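Local coordinates for putative peptide ABC-transport system periplasmic peptide-binding protein (Campylobacter jejuni, PDB 4OEV) that binds nickel(II) together with oxalate outside the cytoplasm and probably hands the metal on to an ABC-type importer, at residues I88-F91 and K95-S98; H141-E146 and S151-N156; K211-L216 and K468-I473. One frame throughout, in Å; residues are numbered along the deposited sequence.

Contacts 1 and 2 are neighbours in the fold, their centres about 13 Å apart; the centre of contact 3 lies about 36 and 33 Å from theirs, near the chain termini. The first two are local closures: the last turn of helix 81-92 takes part in contact 1, and the helix also lies against Leu-143 of contact 2, while the loop between 141-146 and 151-156 sends Leu-148 against Asn-96. Contact 3 instead joins pieces some 250 residues apart. Contact 1 is buried and mostly polar, with a side-chain amide and a water meeting helix carbonyls. Contact 2, partly buried, sets a leucine-phenylalanine core beside a carboxylate at the surface. Contact 3 is buried and purely apolar across its two segments.

Contact 1: residues I88-F91 and K95-S98; sequences IEAF and KNNS
Two polar links tie Ala-90 and Phe-91, at the C-terminal end of helix 81-92, to Asn-96 and Ser-98 in the loop that leaves it. The direct one runs from Asn-96 ND2 to Ala-90 O, 2.7 Å long and almost straight at 176°. The carbonyl oxygen lies in the plane of the asparagine amide, though the nitrogen stands somewhat tilted from the carbonyl plane. With chi1 at -71°, the amide sits beside its own backbone N and points back at the helix. The second link is a water, which donates to Phe-91 O at 2.9 Å and accepts from Ser-98 N at 3.0 Å.

Van der Waals contacts fill in around these bonds. Ser-98 CB rests 3.5 Å from Phe-91 O, while Ala-90 CB approaches Asn-96 ND2 to 3.9 Å. The serine hydroxyl is engaged by Ala-21 O and Ile-100 N, and the Phe-91 ring meets Phe-104.

Carbonyls in the last turn of a helix generally run out of N-H partners four residues on. Here a side-chain N-H and a water probably stand in for them on two successive carbonyls, returning the loop against the helix end.

Contact 2: residues H141-E146 and S151-N156; sequences HLLENE and SSFNQN
Phe-153 reaches across to Leu-143 and Leu-142, and its side chain can be followed outward atom by atom. Its CB already lies 3.7 Å from Leu-143 CD2. The ring starts at CG, which is swung anti to the backbone N (chi1 -179°) and meets the same methyl at 3.5 Å, the tightest apolar approach here. CD1 and CD2 flank that methyl. Farther out, CE1 and CZ pass beneath the other methyl, Leu-143 CD1, which stands 3.8 Å from the ring centroid and only 12° off the ring normal: a CH-pi contact over one face. The two leucine methyls therefore span this face from its root to its centre. At the rim, Phe-153 CE2 takes Leu-142 CD1 edge-on at 4.3 Å. Leu-143 also touches Phe-86, so helix 81-92 packs against the same leucine.

Beside this apolar patch, Glu-146 bends at chi2 (-77°) and brings OE1 to Ser-151 OG. The serine donates, but the modelled 2.4 Å is very short and its exact length is doubtful. Ser-151 OG in turn accepts from Phe-153 N, forming an ST turn that starts the 3-10 segment 152-155. A water donates to Glu-146 OE1 and accepts from Ser-152 N, both at 2.8 Å, and so bridges the carboxylate to the start of this segment. Ser-152 O, in the first residue of the segment, is held from opposite faces of its plane by Asn-156 ND2 and Gln-155 N.

The charge of Glu-146 is thus relayed to the first N-H groups of a short helical segment through a water and, less certainly in its length, a serine hydroxyl, which may steady it, while Leu-143 covers one face of the Phe-153 ring.

Contact 3: residues K211-L216 and K468-I473; sequences KIDAAL and KDLKGI
Asp-213, whose CB touches Leu-470, has its OD2 gripped twice from outside the two segments: Ile-8 N donates a hydrogen bond and Lys-494 NZ forms a salt bridge. With CG beside the backbone N (chi1 -73°), the carboxylate is carried to these partners while the CB methylene is left to meet the leucine. Leu-470 CD1 lies 4.0 Å from Asp-213 CB. Its other methyl, CD2, comes from the same branch point to 4.3 Å from Ala-214 CB, so the leucine fork spans two consecutive residues. Its chi1 of -110° lies well off a staggered position.

The place in the fold explains the meeting. Strand 214-216 pairs antiparallel with the long strand 454-467, and Ala-215 is backbone-bonded to Val-465; the chain then leaves that strand and turns back through 468-473, laying Leu-470 over the start of its partner. Strand 6-11, from a neighbouring four-stranded sheet, also meets this region, with Leu-7 touching Leu-470 and backbone bonds from Ile-8 to Asp-213 and from Ala-10 to Ala-214.

A second acid stands nearby: Asp-469 OD2 is 6.6 Å from Asp-213 OD1. Each aspartate has its own lysine, N-terminal Lys-1 for Asp-469 and C-terminal Lys-494 for Asp-213, so both chain ends reach this corner and probably offset any repulsion between the two acids.

Contact 1: residues I88-F91 and K95-S98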
loop_
_atom_site.group_PDB
_atom_site.type_symbol
_atom_site.label_atom_id
_atom_site.label_comp_id
_atom_site.label_asym_id
_atom_site.label_seq_id
_atom_site.Cartn_x
_atom_site.Cartn_y
_atom_site.Cartn_z
ATOM N N ILE A 88 -20.590 -5.985 -2.250
ATOM C CA ILE A 88 -19.796 -6.979 -2.927
ATOM C C ILE A 88 -20.119 -6.977 -4.427
ATOM O O ILE A 88 -19.227 -6.991 -5.248
ATOM C CB ILE A 88 -20.117 -8.362 -2.350
ATOM C CG1 ILE A 88 -19.396 -8.628 -1.047
ATOM C CG2 ILE A 88 -19.803 -9.438 -3.325
ATOM C CD1 ILE A 88 -19.843 -9.965 -0.460
ATOM N N GLU A 89 -21.402 -6.886 -4.786
ATOM C CA GLU A 89 -21.754 -6.797 -6.191
ATOM C C GLU A 89 -21.230 -5.512 -6.826
ATOM O O GLU A 89 -20.816 -5.508 -8.013
ATOM C CB GLU A 89 -23.271 -6.918 -6.341
ATOM C CG GLU A 89 -23.677 -8.323 -6.092
ATOM C CD GLU A 89 -25.183 -8.565 -6.214
ATOM O OE1 GLU A 89 -25.979 -7.612 -6.378
ATOM O OE2 GLU A 89 -25.534 -9.745 -6.156
ATOM N N ALA A 90 -21.170 -4.460 -6.014
ATOM C CA ALA A 90 -20.713 -3.167 -6.475
ATOM C C ALA A 90 -19.228 -3.200 -6.852
ATOM O O ALA A 90 -18.881 -2.658 -7.886
ATOM C CB ALA A 90 -20.953 -2.089 -5.414
ATOM N N PHE A 91 -18.398 -3.871 -6.045
ATOM C CA PHE A 91 -16.949 -3.991 -6.260
ATOM C C PHE A 91 -16.642 -4.841 -7.497
ATOM O O PHE A 91 -15.633 -4.637 -8.160
ATOM C CB PHE A 91 -16.277 -4.620 -5.051
ATOM C CG PHE A 91 -16.516 -3.860 -3.739
ATOM C CD1 PHE A 91 -16.747 -2.481 -3.721
ATOM C CD2 PHE A 91 -16.532 -4.547 -2.541
ATOM C CE1 PHE A 91 -16.927 -1.785 -2.518
ATOM C CE2 PHE A 91 -16.752 -3.868 -1.314
ATOM C CZ PHE A 91 -16.959 -2.486 -1.312
ATOM N N LYS A 95 -18.685 -1.859 -14.482
ATOM C CA LYS A 95 -19.091 -0.491 -14.787
ATOM C C LYS A 95 -18.746 0.449 -13.631
ATOM O O LYS A 95 -18.836 1.671 -13.779
ATOM C CB LYS A 95 -20.582 -0.434 -15.146
ATOM C CG LYS A 95 -20.876 -0.944 -16.549
ATOM C CD LYS A 95 -22.275 -0.576 -17.080
ATOM C CE LYS A 95 -23.400 -1.192 -16.240
ATOM N NZ LYS A 95 -24.693 -1.302 -16.978
ATOM N N ASN A 96 -18.366 -0.114 -12.486
ATOM C CA ASN A 96 -17.950 0.741 -11.369
ATOM C C ASN A 96 -16.450 1.035 -11.340
ATOM O O ASN A 96 -16.023 1.932 -10.602
ATOM C CB ASN A 96 -18.346 0.149 -10.018
ATOM C CG ASN A 96 -19.821 0.218 -9.779
ATOM O OD1 ASN A 96 -20.480 1.127 -10.284
ATOM N ND2 ASN A 96 -20.355 -0.719 -8.999
ATOM N N ASN A 97 -15.663 0.320 -12.147
ATOM C CA ASN A 97 -14.206 0.556 -12.236
ATOM C C ASN A 97 -13.496 0.562 -10.888
ATOM O O ASN A 97 -12.609 1.380 -10.639
ATOM C CB ASN A 97 -13.924 1.869 -12.988
ATOM C CG ASN A 97 -14.638 1.911 -14.326
ATOM O OD1 ASN A 97 -14.336 1.126 -15.205
ATOM N ND2 ASN A 97 -15.635 2.793 -14.459
ATOM N N SER A 98 -13.848 -0.403 -10.044
ATOM C CA SER A 98 -13.389 -0.438 -8.656
ATOM C C SER A 98 -11.907 -0.709 -8.551
ATOM O O SER A 98 -11.382 -1.520 -9.302
ATOM C CB SER A 98 -14.163 -1.497 -7.876
ATOM O OG SER A 98 -13.636 -1.578 -6.562
HETATM O O HOH W 1 -15.702 -2.724 -10.347
#

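Contact 2: residues H141-E146 and S151-N156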
loop_
_atom_site.group_PDB
_atom_site.type_symbol
_atom_site.label_atom_id
_atom_site.label_comp_id
_atom_site.label_asym_id
_atom_site.label_seq_id
_atom_site.Cartn_x
_atom_site.Cartn_y
_atom_site.Cartn_z
ATOM N N HIS A 141 -29.146 1.899 0.528
ATOM C CA HIS A 141 -30.278 2.827 0.489
ATOM C C HIS A 141 -29.923 4.214 -0.032
ATOM O O HIS A 141 -30.846 4.997 -0.334
ATOM C CB HIS A 141 -30.931 2.958 1.887
ATOM C CG HIS A 141 -30.088 3.692 2.878
ATOM N ND1 HIS A 141 -29.213 3.049 3.725
ATOM C CD2 HIS A 141 -29.979 5.014 3.158
ATOM C CE1 HIS A 141 -28.597 3.943 4.486
ATOM N NE2 HIS A 141 -29.039 5.146 4.157
ATOM N N LEU A 142 -28.618 4.534 -0.068
ATOM C CA LEU A 142 -28.107 5.813 -0.593
ATOM C C LEU A 142 -27.446 5.739 -1.999
ATOM O O LEU A 142 -27.392 6.747 -2.700
ATOM C CB LEU A 142 -27.049 6.416 0.357
ATOM C CG LEU A 142 -27.561 6.812 1.757
ATOM C CD1 LEU A 142 -26.406 7.104 2.698
ATOM C CD2 LEU A 142 -28.507 8.009 1.694
ATOM N N LEU A 143 -26.992 4.558 -2.411
ATOM C CA LEU A 143 -26.187 4.426 -3.632
ATOM C C LEU A 143 -26.810 3.498 -4.700
ATOM O O LEU A 143 -26.295 3.400 -5.831
ATOM C CB LEU A 143 -24.794 3.931 -3.242
ATOM C CG LEU A 143 -23.890 4.895 -2.452
ATOM C CD1 LEU A 143 -22.702 4.142 -1.831
ATOM C CD2 LEU A 143 -23.301 5.984 -3.376
ATOM N N GLU A 144 -27.918 2.824 -4.369
ATOM C CA GLU A 144 -28.413 1.813 -5.304
ATOM C C GLU A 144 -28.850 2.463 -6.609
ATOM O O GLU A 144 -28.740 1.840 -7.660
ATOM C CB GLU A 144 -29.533 0.986 -4.689
ATOM C CG GLU A 144 -30.829 1.722 -4.499
ATOM C CD GLU A 144 -31.814 0.902 -3.688
ATOM O OE1 GLU A 144 -31.880 -0.319 -3.944
ATOM O OE2 GLU A 144 -32.500 1.465 -2.792
ATOM N N ASN A 145 -29.234 3.735 -6.572
ATOM C CA ASN A 145 -29.555 4.465 -7.801
ATOM C C ASN A 145 -28.514 5.505 -8.204
ATOM O O ASN A 145 -28.789 6.394 -9.017
ATOM C CB ASN A 145 -30.918 5.129 -7.672
ATOM C CG ASN A 145 -32.034 4.125 -7.682
ATOM O OD1 ASN A 145 -31.927 3.098 -8.346
ATOM N ND2 ASN A 145 -33.122 4.413 -6.958
ATOM N N GLU A 146 -27.309 5.375 -7.655
ATOM C CA GLU A 146 -26.263 6.316 -7.952
ATOM C C GLU A 146 -25.260 5.735 -8.948
ATOM O O GLU A 146 -25.111 4.512 -9.068
ATOM C CB GLU A 146 -25.568 6.710 -6.656
ATOM C CG GLU A 146 -26.454 7.610 -5.785
ATOM C CD GLU A 146 -26.483 9.036 -6.304
ATOM O OE1 GLU A 146 -25.412 9.685 -6.326
ATOM O OE2 GLU A 146 -27.560 9.493 -6.722
ATOM N N SER A 151 -20.696 9.924 -7.900
ATOM C CA SER A 151 -21.749 10.338 -6.937
ATOM C C SER A 151 -21.223 11.387 -5.967
ATOM O O SER A 151 -20.045 11.350 -5.607
ATOM C CB SER A 151 -22.254 9.130 -6.151
ATOM O OG SER A 151 -23.283 9.476 -5.220
ATOM N N SER A 152 -22.091 12.314 -5.549
ATOM C CA SER A 152 -21.683 13.346 -4.596
ATOM C C SER A 152 -21.453 12.724 -3.220
ATOM O O SER A 152 -20.755 13.302 -2.373
ATOM C CB SER A 152 -22.709 14.470 -4.542
ATOM O OG SER A 152 -23.999 14.000 -4.172
ATOM N N PHE A 153 -21.993 11.517 -3.045
ATOM C CA PHE A 153 -21.640 10.650 -1.920
ATOM C C PHE A 153 -20.160 10.603 -1.634
ATOM O O PHE A 153 -19.752 10.645 -0.474
ATOM C CB PHE A 153 -22.079 9.228 -2.212
ATOM C CG PHE A 153 -21.795 8.250 -1.102
ATOM C CD1 PHE A 153 -20.644 7.482 -1.092
ATOM C CD2 PHE A 153 -22.738 8.063 -0.088
ATOM C CE1 PHE A 153 -20.407 6.575 -0.077
ATOM C CE2 PHE A 153 -22.513 7.159 0.926
ATOM C CZ PHE A 153 -21.355 6.407 0.937
ATOM N N ASN A 154 -19.352 10.491 -2.695
ATOM C CA ASN A 154 -17.931 10.299 -2.531
ATOM C C ASN A 154 -17.267 11.459 -1.815
ATOM O O ASN A 154 -16.157 11.318 -1.321
ATOM C CB ASN A 154 -17.251 10.055 -3.894
ATOM C CG ASN A 154 -17.751 8.803 -4.565
ATOM O OD1 ASN A 154 -18.218 7.889 -3.896
ATOM N ND2 ASN A 154 -17.653 8.745 -5.895
ATOM N N GLN A 155 -17.922 12.615 -1.778
ATOM C CA GLN A 155 -17.382 13.738 -1.009
ATOM C C GLN A 155 -18.258 14.051 0.211
ATOM O O GLN A 155 -18.000 15.013 0.913
ATOM C CB GLN A 155 -17.242 14.982 -1.890
ATOM C CG GLN A 155 -16.203 14.867 -3.028
ATOM C CD GLN A 155 -16.708 14.026 -4.197
ATOM O OE1 GLN A 155 -17.882 14.089 -4.558
ATOM N NE2 GLN A 155 -15.824 13.241 -4.787
ATOM N N ASN A 156 -19.293 13.239 0.439
ATOM C CA ASN A 156 -20.194 13.347 1.611
ATOM C C ASN A 156 -20.522 11.951 2.129
ATOM O O ASN A 156 -21.696 11.598 2.236
ATOM C CB ASN A 156 -21.501 14.052 1.239
ATOM C CG ASN A 156 -21.297 15.485 0.803
ATOM O OD1 ASN A 156 -21.461 16.416 1.597
ATOM N ND2 ASN A 156 -20.927 15.675 -0.467
HETATM O O HOH W 2 -24.576 12.279 -6.839
#

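Contact 3: residues K211-L216 and K468-I473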
loop_
_atom_site.group_PDB
_atom_site.type_symbol
_atom_site.label_atom_id
_atom_site.label_comp_id
_atom_site.label_asym_id
_atom_site.label_seq_id
_atom_site.Cartn_x
_atom_site.Cartn_y
_atom_site.Cartn_z
ATOM N N LYS A 211 0.691 22.800 15.502
ATOM C CA LYS A 211 -0.413 22.803 14.537
ATOM C C LYS A 211 -1.020 21.408 14.317
ATOM O O LYS A 211 -2.162 21.273 13.839
ATOM C CB LYS A 211 0.073 23.376 13.210
ATOM C CG LYS A 211 0.004 24.889 13.123
ATOM C CD LYS A 211 0.870 25.394 11.968
ATOM C CE LYS A 211 0.495 26.806 11.575
ATOM N NZ LYS A 211 -0.536 26.687 10.501
ATOM N N ILE A 212 -0.254 20.373 14.649
ATOM C CA ILE A 212 -0.750 18.998 14.554
ATOM C C ILE A 212 -0.287 18.203 15.769
ATOM O O ILE A 212 0.685 18.573 16.422
ATOM C CB ILE A 212 -0.288 18.277 13.244
ATOM C CG1 ILE A 212 1.219 18.244 13.136
ATOM C CG2 ILE A 212 -0.859 18.962 12.024
ATOM C CD1 ILE A 212 1.741 17.446 11.850
ATOM N N ASP A 213 -0.988 17.109 16.058
ATOM C CA ASP A 213 -0.711 16.265 17.218
ATOM C C ASP A 213 0.219 15.120 16.927
ATOM O O ASP A 213 0.845 14.592 17.828
ATOM C CB ASP A 213 -2.019 15.658 17.782
ATOM C CG ASP A 213 -2.862 16.669 18.513
ATOM O OD1 ASP A 213 -2.318 17.351 19.408
ATOM O OD2 ASP A 213 -4.087 16.748 18.225
ATOM N N ALA A 214 0.243 14.688 15.676
ATOM C CA ALA A 214 0.965 13.469 15.279
ATOM C C ALA A 214 1.215 13.451 13.796
ATOM O O ALA A 214 0.385 13.950 13.031
ATOM C CB ALA A 214 0.174 12.216 15.671
ATOM N N ALA A 215 2.323 12.820 13.408
ATOM C CA ALA A 215 2.682 12.577 12.001
ATOM C C ALA A 215 3.705 11.452 11.917
ATOM O O ALA A 215 4.477 11.227 12.879
ATOM C CB ALA A 215 3.235 13.818 11.354
ATOM N N LEU A 216 3.752 10.745 10.784
ATOM C CA LEU A 216 4.920 9.877 10.539
ATOM C C LEU A 216 6.043 10.768 10.025
ATOM O O LEU A 216 5.822 11.612 9.140
ATOM C CB LEU A 216 4.654 8.779 9.507
ATOM C CG LEU A 216 3.541 7.824 9.864
ATOM C CD1 LEU A 216 3.408 6.763 8.696
ATOM C CD2 LEU A 216 3.847 7.185 11.177
ATOM N N LYS A 468 3.206 14.423 23.344
ATOM C CA LYS A 468 3.314 13.538 24.489
ATOM C C LYS A 468 2.008 13.431 25.264
ATOM O O LYS A 468 1.865 12.565 26.126
ATOM C CB LYS A 468 4.430 14.026 25.439
ATOM C CG LYS A 468 5.048 12.928 26.318
ATOM C CD LYS A 468 5.549 11.776 25.440
ATOM C CE LYS A 468 6.476 10.830 26.199
ATOM N NZ LYS A 468 7.020 9.776 25.274
ATOM N N ASP A 469 1.100 14.368 25.019
ATOM C CA ASP A 469 -0.208 14.341 25.667
ATOM C C ASP A 469 -1.044 13.192 25.121
ATOM O O ASP A 469 -2.047 12.869 25.708
ATOM C CB ASP A 469 -0.952 15.668 25.470
ATOM C CG ASP A 469 -0.326 16.818 26.246
ATOM O OD1 ASP A 469 0.227 16.581 27.354
ATOM O OD2 ASP A 469 -0.357 17.953 25.714
ATOM N N LEU A 470 -0.646 12.611 23.983
ATOM C CA LEU A 470 -1.456 11.561 23.341
ATOM C C LEU A 470 -1.396 10.190 24.023
ATOM O O LEU A 470 -0.344 9.544 24.078
ATOM C CB LEU A 470 -1.051 11.401 21.892
ATOM C CG LEU A 470 -2.091 11.884 20.890
ATOM C CD1 LEU A 470 -2.283 13.368 21.076
ATOM C CD2 LEU A 470 -1.655 11.560 19.463
ATOM N N LYS A 471 -2.550 9.721 24.481
ATOM C CA LYS A 471 -2.651 8.407 25.121
ATOM C C LYS A 471 -3.445 7.437 24.247
ATOM O O LYS A 471 -4.280 7.868 23.462
ATOM C CB LYS A 471 -3.310 8.515 26.499
ATOM C CG LYS A 471 -2.364 8.819 27.689
ATOM C CD LYS A 471 -1.484 10.036 27.473
ATOM C CE LYS A 471 -0.526 10.300 28.673
ATOM N NZ LYS A 471 0.660 9.380 28.720
ATOM N N GLY A 472 -3.147 6.143 24.363
ATOM C CA GLY A 472 -3.957 5.101 23.755
ATOM C C GLY A 472 -3.419 4.558 22.432
ATOM O O GLY A 472 -3.993 3.595 21.869
ATOM N N ILE A 473 -2.341 5.155 21.914
ATOM C CA ILE A 473 -1.810 4.716 20.615
ATOM C C ILE A 473 -1.291 3.296 20.727
ATOM O O ILE A 473 -0.561 2.957 21.647
ATOM C CB ILE A 473 -0.704 5.640 20.094
ATOM C CG1 ILE A 473 -1.235 7.065 19.964
ATOM C CG2 ILE A 473 -0.192 5.152 18.721
ATOM C CD1 ILE A 473 -0.103 8.087 19.675
#